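Local coordinates for reticulocyte binding protein (Streptococcus agalactiae COH1, PDB 3FAW) that probably hydrolyses alpha-1,6-glucosidic linkages in pullulan and branched alpha-glucans such as glycogen, as a cell-wall-linked streptococcal pullulanase, at residues A[155-163]-A[171-179]; A[197-205]-A[236-244]. All blocks are in the same frame, centred on the assembly; numbering follows the deposited sequence.

How the contacts relate
Contacts 1 and 2 lie side by side in one antiparallel sheet, their centres about 12 Å apart. Strand 157-164 of contact 1 pairs with strand 202-209 of contact 2, through probable hydrogen bonds from Tyr163 N to Tyr202 O (2.7 Å) and from Ile161 N to Leu204 O (2.9 Å). Side chains meet too: Met160 CE packs 3.3 Å from Tyr205 OH. Contact 1 is a hairpin; contact 2 adds the short strand 241-242 from further along the chain. A calcium ion is bound by Tyr202 in contact 2 and stays about 9 Å from the side chain of Tyr163 in contact 1.

Contact 1: A[155-163]-A[171-179]; sequences ADSVTMIIY and VVATTPLVK
Strand segments 157-163 and 171-176 run antiparallel, their axes 4.7 Å apart at closest and their directions 160° apart. Five backbone hydrogen bonds tie the two sides together, the straightest being Leu177 N to Val158 O and Val172 N to Ile162 O. The regular alternation breaks at Ile162, which faces both Val172 and Ala173: Ala173 O accepts from Ile162 N at 2.8 Å, while Ile162 O takes the N-H of Val172. This is a classic beta bulge, and it sets Val171 opposite Tyr163.

Val171 uses both of its branches. With CG1 anti to the backbone N (chi1 177°), that methyl reaches Ile161 CG2 at 3.8 Å, leaving CG2 to meet Tyr163 CE1, 3.5 Å away, obliquely to the ring. Thr159, Thr174 and Pro176 share this face of the sheet; the CG2 methyl of Thr159 lies 4.1 Å from Thr174 CB. On the other face Met160 and Ile162 are paired with Thr175 and Ala173. Leu177 points toward the partner strand and brings CD1 to 4.0 Å from Met160 CB. Beyond the last direct bond, a water accepts from Val158 N and donates to Leu177 O (2.7 Å), and a second water links Ala155 O with Lys179 NZ.

The two strands form a hairpin within the carbohydrate-binding module 48 domain. Strand 157-164 also pairs with strand 202-209, through Thr159 with Glu206 for instance, and Lys240 makes a cation-pi contact with Tyr163. Strand 170-179 has strand 184-189 as its other neighbour, while Val158 packs on Leu150 and Met160 on Ala148, both of strand 146-151.

Contact 2: A[197-205]-A[236-244]; sequences NYTGYYYLY and IKTAKAAFV. With CA (calcium ion), chain B.
Tyr203 carries CG between its backbone N and carbonyl carbon (chi1 67°), and Phe243 turns CG anti to its carbonyl carbon (chi1 -62°); together these torsions lay one ring over the other, offset. The planes are nearly parallel, at 8°, with centroids 4.4 Å apart, but they are slid so far that overlap is slight and Tyr203 CD2 sits over the rim of the phenylalanine. The opposite face of Tyr203 takes the Ala241 methyl in a CH-pi contact, CB lying 3.5 Å from the ring centroid. Held between these two, the tyrosine gives its hydroxyl to a hydrogen bond with Asp218.

Two backbone bonds fix Phe243 at both of its polar atoms: its N-H goes to Tyr201 O, and its O accepts from Gly200 N at 3.0 Å. Gly200 belongs to a type II beta turn, Tyr198 to Tyr201, overlapped at its start by an Asx turn in which Asn197 OD1 accepts both the N-H and the hydroxyl of Thr199. After the turn, strand 202-209 of the carbohydrate-binding module 48 domain pairs antiparallel with the two-residue strand 241-242. Tyr203 N reaches Ala241 O at 2.9 Å from well above the carbonyl plane, and the return bond, Ala241 N to Tyr203 O, is weak.

On the other side of the sheet, the edge of the Tyr202 ring meets Ala241 O and the Ala242 methyl, while Gly200 O stands over its centre. Its OH binds calcium at 2.6 Å, with the backbone O of Lys165 and of Lys363 and four waters as the other ligands; one of those waters donates to Gly200 O. Further along, Leu204 CD2 nestles 3.6 Å from Ala239 O, and CD1 packs on Ile236 CG1 at 4.0 Å.

Contact 1: A[155-163]-A[171-179]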
# COMPACT_ATOMS: atom_id res chain seq x y z
N ALA A 155 -20.36 16.72 19.61
CA ALA A 155 -19.62 17.58 20.56
C ALA A 155 -20.50 18.64 21.23
O ALA A 155 -21.34 19.24 20.58
CB ALA A 155 -18.44 18.26 19.86
N ASP A 156 -20.29 18.86 22.53
CA ASP A 156 -20.90 19.99 23.25
C ASP A 156 -20.17 21.29 22.92
O ASP A 156 -20.80 22.35 22.80
CB ASP A 156 -20.84 19.78 24.77
CG ASP A 156 -21.68 18.62 25.24
OD1 ASP A 156 -22.61 18.21 24.52
OD2 ASP A 156 -21.43 18.13 26.36
N SER A 157 -18.85 21.21 22.80
CA SER A 157 -18.03 22.36 22.45
C SER A 157 -16.72 21.92 21.83
O SER A 157 -16.23 20.82 22.11
CB SER A 157 -17.75 23.20 23.70
OG SER A 157 -16.97 22.46 24.63
N VAL A 158 -16.17 22.77 20.97
CA VAL A 158 -14.88 22.52 20.34
C VAL A 158 -14.04 23.79 20.47
O VAL A 158 -14.51 24.89 20.14
CB VAL A 158 -15.03 22.10 18.86
CG1 VAL A 158 -13.66 21.93 18.20
CG2 VAL A 158 -15.82 20.79 18.76
N THR A 159 -12.82 23.64 20.97
CA THR A 159 -11.89 24.75 21.17
C THR A 159 -10.57 24.45 20.48
O THR A 159 -10.04 23.35 20.61
CB THR A 159 -11.62 24.97 22.67
OG1 THR A 159 -12.87 25.20 23.35
CG2 THR A 159 -10.69 26.14 22.90
N MET A 160 -10.04 25.42 19.74
CA MET A 160 -8.72 25.30 19.14
C MET A 160 -7.66 25.81 20.10
O MET A 160 -7.81 26.89 20.69
CB MET A 160 -8.63 26.07 17.82
CG MET A 160 -7.36 25.78 17.02
SD MET A 160 -7.07 26.93 15.66
CE MET A 160 -8.19 26.29 14.40
N ILE A 161 -6.59 25.04 20.27
CA ILE A 161 -5.44 25.45 21.05
C ILE A 161 -4.29 25.67 20.08
O ILE A 161 -3.97 24.79 19.29
CB ILE A 161 -5.01 24.37 22.07
CG1 ILE A 161 -6.20 23.95 22.94
CG2 ILE A 161 -3.87 24.89 22.95
CD1 ILE A 161 -5.86 22.84 23.91
N ILE A 162 -3.67 26.85 20.15
CA ILE A 162 -2.63 27.24 19.20
C ILE A 162 -1.26 27.28 19.88
O ILE A 162 -1.12 27.82 20.98
CB ILE A 162 -2.96 28.60 18.54
CG1 ILE A 162 -4.33 28.53 17.86
CG2 ILE A 162 -1.89 28.98 17.53
CD1 ILE A 162 -4.72 29.77 17.08
N TYR A 163 -0.26 26.69 19.22
CA TYR A 163 1.08 26.54 19.78
C TYR A 163 2.12 27.27 18.94
O TYR A 163 2.05 27.29 17.71
CB TYR A 163 1.46 25.06 19.86
CG TYR A 163 0.47 24.21 20.65
CD1 TYR A 163 0.66 23.96 22.01
CD2 TYR A 163 -0.65 23.66 20.03
CE1 TYR A 163 -0.24 23.19 22.73
CE2 TYR A 163 -1.55 22.88 20.74
CZ TYR A 163 -1.34 22.65 22.09
OH TYR A 163 -2.24 21.89 22.79
N VAL A 171 1.80 27.04 24.53
CA VAL A 171 0.45 27.50 24.19
C VAL A 171 0.43 29.03 24.13
O VAL A 171 0.86 29.70 25.07
CB VAL A 171 -0.60 27.02 25.24
CG1 VAL A 171 -1.99 27.59 24.91
CG2 VAL A 171 -0.64 25.50 25.30
N VAL A 172 -0.05 29.58 23.01
CA VAL A 172 -0.08 31.04 22.81
C VAL A 172 -1.50 31.63 22.69
O VAL A 172 -1.69 32.83 22.89
CB VAL A 172 0.77 31.48 21.58
CG1 VAL A 172 2.25 31.19 21.82
CG2 VAL A 172 0.29 30.80 20.31
N ALA A 173 -2.49 30.79 22.38
CA ALA A 173 -3.87 31.25 22.24
C ALA A 173 -4.87 30.09 22.19
O ALA A 173 -4.51 28.98 21.79
CB ALA A 173 -4.02 32.09 20.98
N THR A 174 -6.11 30.37 22.60
CA THR A 174 -7.22 29.44 22.41
C THR A 174 -8.47 30.21 21.99
O THR A 174 -8.65 31.37 22.37
CB THR A 174 -7.55 28.63 23.69
OG1 THR A 174 -8.38 29.41 24.56
CG2 THR A 174 -6.29 28.19 24.42
N THR A 175 -9.34 29.55 21.21
CA THR A 175 -10.55 30.19 20.70
C THR A 175 -11.67 29.15 20.47
O THR A 175 -11.39 28.05 20.00
CB THR A 175 -10.26 30.96 19.39
OG1 THR A 175 -11.38 31.78 19.03
CG2 THR A 175 -9.92 30.00 18.24
N PRO A 176 -12.93 29.50 20.81
CA PRO A 176 -14.03 28.56 20.63
C PRO A 176 -14.57 28.57 19.20
O PRO A 176 -14.65 29.63 18.58
CB PRO A 176 -15.09 29.09 21.59
CG PRO A 176 -14.87 30.55 21.61
CD PRO A 176 -13.40 30.78 21.38
N LEU A 177 -14.92 27.40 18.69
CA LEU A 177 -15.56 27.29 17.37
C LEU A 177 -17.08 27.27 17.52
O LEU A 177 -17.60 26.99 18.61
CB LEU A 177 -15.06 26.04 16.62
CG LEU A 177 -13.67 26.18 15.98
CD1 LEU A 177 -12.59 26.30 17.05
CD2 LEU A 177 -13.37 25.02 15.04
N VAL A 178 -17.77 27.57 16.42
CA VAL A 178 -19.24 27.57 16.37
C VAL A 178 -19.74 26.47 15.43
O VAL A 178 -19.23 26.32 14.33
CB VAL A 178 -19.79 28.93 15.86
CG1 VAL A 178 -21.31 28.88 15.72
CG2 VAL A 178 -19.37 30.05 16.80
N LYS A 179 -20.76 25.73 15.87
CA LYS A 179 -21.29 24.58 15.14
C LYS A 179 -22.43 24.96 14.21
O LYS A 179 -23.29 25.76 14.58
CB LYS A 179 -21.79 23.52 16.13
CG LYS A 179 -22.12 22.17 15.50
CD LYS A 179 -22.77 21.21 16.50
CE LYS A 179 -24.18 21.61 16.86
NZ LYS A 179 -24.79 20.67 17.84
O HOH W 1 -22.96 21.24 20.38
O HOH W 2 -17.43 25.56 20.90

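Contact 2: A[197-205]-A[236-244]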
# COMPACT_ATOMS: atom_id res chain seq x y z
N ASN A 197 0.96 36.64 11.64
CA ASN A 197 1.11 35.65 10.57
C ASN A 197 1.05 34.25 11.18
O ASN A 197 1.93 33.87 11.96
CB ASN A 197 2.43 35.85 9.83
CG ASN A 197 2.51 35.07 8.52
OD1 ASN A 197 1.87 34.03 8.36
ND2 ASN A 197 3.31 35.56 7.58
N TYR A 198 0.01 33.50 10.82
CA TYR A 198 -0.24 32.17 11.38
C TYR A 198 0.58 31.06 10.72
O TYR A 198 0.55 29.92 11.18
CB TYR A 198 -1.72 31.82 11.30
CG TYR A 198 -2.58 32.56 12.29
CD1 TYR A 198 -2.75 32.08 13.59
CD2 TYR A 198 -3.24 33.74 11.94
CE1 TYR A 198 -3.54 32.75 14.51
CE2 TYR A 198 -4.03 34.42 12.86
CZ TYR A 198 -4.18 33.92 14.14
OH TYR A 198 -4.96 34.58 15.06
N THR A 199 1.31 31.40 9.65
CA THR A 199 2.11 30.42 8.92
C THR A 199 3.11 29.74 9.88
O THR A 199 3.83 30.42 10.62
CB THR A 199 2.86 31.07 7.73
OG1 THR A 199 1.94 31.79 6.91
CG2 THR A 199 3.57 30.02 6.88
N GLY A 200 3.12 28.41 9.88
CA GLY A 200 4.04 27.64 10.72
C GLY A 200 3.56 27.35 12.14
O GLY A 200 4.14 26.51 12.82
N TYR A 201 2.53 28.05 12.61
CA TYR A 201 1.97 27.78 13.94
C TYR A 201 1.24 26.44 13.96
O TYR A 201 0.79 25.95 12.92
CB TYR A 201 1.03 28.91 14.39
CG TYR A 201 1.73 30.13 14.96
CD1 TYR A 201 2.27 31.10 14.12
CD2 TYR A 201 1.87 30.30 16.34
CE1 TYR A 201 2.92 32.23 14.64
CE2 TYR A 201 2.51 31.41 16.87
CZ TYR A 201 3.03 32.37 16.02
OH TYR A 201 3.66 33.48 16.54
N TYR A 202 1.12 25.85 15.15
CA TYR A 202 0.53 24.53 15.30
C TYR A 202 -0.76 24.58 16.11
O TYR A 202 -0.98 25.52 16.87
CB TYR A 202 1.53 23.58 15.98
CG TYR A 202 2.89 23.55 15.32
CD1 TYR A 202 4.01 24.09 15.96
CD2 TYR A 202 3.06 22.99 14.06
CE1 TYR A 202 5.27 24.05 15.36
CE2 TYR A 202 4.31 22.96 13.45
CZ TYR A 202 5.41 23.49 14.10
OH TYR A 202 6.64 23.44 13.50
N TYR A 203 -1.63 23.59 15.92
CA TYR A 203 -2.93 23.57 16.59
C TYR A 203 -3.45 22.16 16.92
O TYR A 203 -3.18 21.20 16.20
CB TYR A 203 -3.98 24.35 15.78
CG TYR A 203 -4.35 23.74 14.45
CD1 TYR A 203 -5.53 23.00 14.29
CD2 TYR A 203 -3.52 23.89 13.33
CE1 TYR A 203 -5.87 22.44 13.07
CE2 TYR A 203 -3.86 23.33 12.11
CZ TYR A 203 -5.03 22.61 11.98
OH TYR A 203 -5.36 22.06 10.77
N LEU A 204 -4.18 22.08 18.03
CA LEU A 204 -4.98 20.91 18.37
C LEU A 204 -6.41 21.39 18.62
O LEU A 204 -6.64 22.58 18.81
CB LEU A 204 -4.44 20.21 19.61
CG LEU A 204 -3.11 19.46 19.48
CD1 LEU A 204 -2.63 18.97 20.85
CD2 LEU A 204 -3.22 18.28 18.51
N TYR A 205 -7.36 20.46 18.59
CA TYR A 205 -8.75 20.75 18.97
C TYR A 205 -9.10 20.03 20.27
O TYR A 205 -8.87 18.83 20.38
CB TYR A 205 -9.72 20.30 17.88
CG TYR A 205 -9.72 21.17 16.65
CD1 TYR A 205 -10.14 22.50 16.71
CD2 TYR A 205 -9.32 20.67 15.41
CE1 TYR A 205 -10.15 23.30 15.57
CE2 TYR A 205 -9.33 21.46 14.27
CZ TYR A 205 -9.75 22.78 14.36
OH TYR A 205 -9.75 23.57 13.24
N ILE A 236 -1.77 14.98 25.75
CA ILE A 236 -1.48 15.13 24.33
C ILE A 236 -0.84 13.83 23.82
O ILE A 236 0.26 13.48 24.22
CB ILE A 236 -0.56 16.34 24.07
CG1 ILE A 236 -1.31 17.64 24.35
CG2 ILE A 236 -0.04 16.32 22.64
CD1 ILE A 236 -0.41 18.86 24.50
N LYS A 237 -1.56 13.13 22.94
CA LYS A 237 -1.15 11.80 22.47
C LYS A 237 -1.15 11.68 20.95
O LYS A 237 -1.23 10.58 20.39
CB LYS A 237 -2.04 10.72 23.11
CG LYS A 237 -3.52 11.05 23.22
CD LYS A 237 -4.28 9.87 23.84
CE LYS A 237 -5.61 10.28 24.43
NZ LYS A 237 -6.62 10.67 23.41
N THR A 238 -1.03 12.83 20.28
CA THR A 238 -0.92 12.89 18.83
C THR A 238 0.07 13.98 18.46
O THR A 238 0.45 14.81 19.29
CB THR A 238 -2.28 13.23 18.16
OG1 THR A 238 -2.66 14.58 18.48
CG2 THR A 238 -3.37 12.27 18.61
N ALA A 239 0.48 13.97 17.20
CA ALA A 239 1.22 15.09 16.63
C ALA A 239 0.27 16.29 16.58
O ALA A 239 -0.95 16.14 16.72
CB ALA A 239 1.73 14.75 15.24
N LYS A 240 0.84 17.48 16.40
CA LYS A 240 0.05 18.70 16.30
C LYS A 240 -0.05 19.11 14.84
O LYS A 240 0.94 19.02 14.09
CB LYS A 240 0.68 19.81 17.14
CG LYS A 240 0.82 19.49 18.62
CD LYS A 240 1.43 20.66 19.39
CE LYS A 240 1.72 20.30 20.84
NZ LYS A 240 2.92 19.40 20.97
N ALA A 241 -1.23 19.56 14.42
CA ALA A 241 -1.41 20.05 13.05
C ALA A 241 -0.66 21.37 12.85
O ALA A 241 -0.30 22.04 13.81
CB ALA A 241 -2.89 20.22 12.74
N ALA A 242 -0.41 21.73 11.59
CA ALA A 242 0.32 22.96 11.26
C ALA A 242 -0.46 23.78 10.25
O ALA A 242 -1.13 23.23 9.37
CB ALA A 242 1.70 22.63 10.72
N PHE A 243 -0.36 25.10 10.36
CA PHE A 243 -0.95 26.01 9.38
C PHE A 243 0.03 26.20 8.23
O PHE A 243 1.09 26.80 8.41
CB PHE A 243 -1.32 27.36 10.01
CG PHE A 243 -2.34 27.27 11.11
CD1 PHE A 243 -3.57 26.69 10.89
CD2 PHE A 243 -2.07 27.79 12.37
CE1 PHE A 243 -4.52 26.61 11.90
CE2 PHE A 243 -3.01 27.71 13.39
CZ PHE A 243 -4.23 27.12 13.16
N VAL A 244 -0.33 25.68 7.05
CA VAL A 244 0.48 25.81 5.84
C VAL A 244 -0.36 26.10 4.60
O VAL A 244 -1.58 25.89 4.59
CB VAL A 244 1.34 24.54 5.58
CG1 VAL A 244 2.42 24.38 6.64
CG2 VAL A 244 0.46 23.29 5.50
CA CA B . 8.60 25.12 13.73
O HOH W 3 6.71 26.16 12.43
O HOH W 4 10.81 25.70 14.59
O HOH W 5 8.79 23.79 15.70
O HOH W 6 9.37 26.92 12.22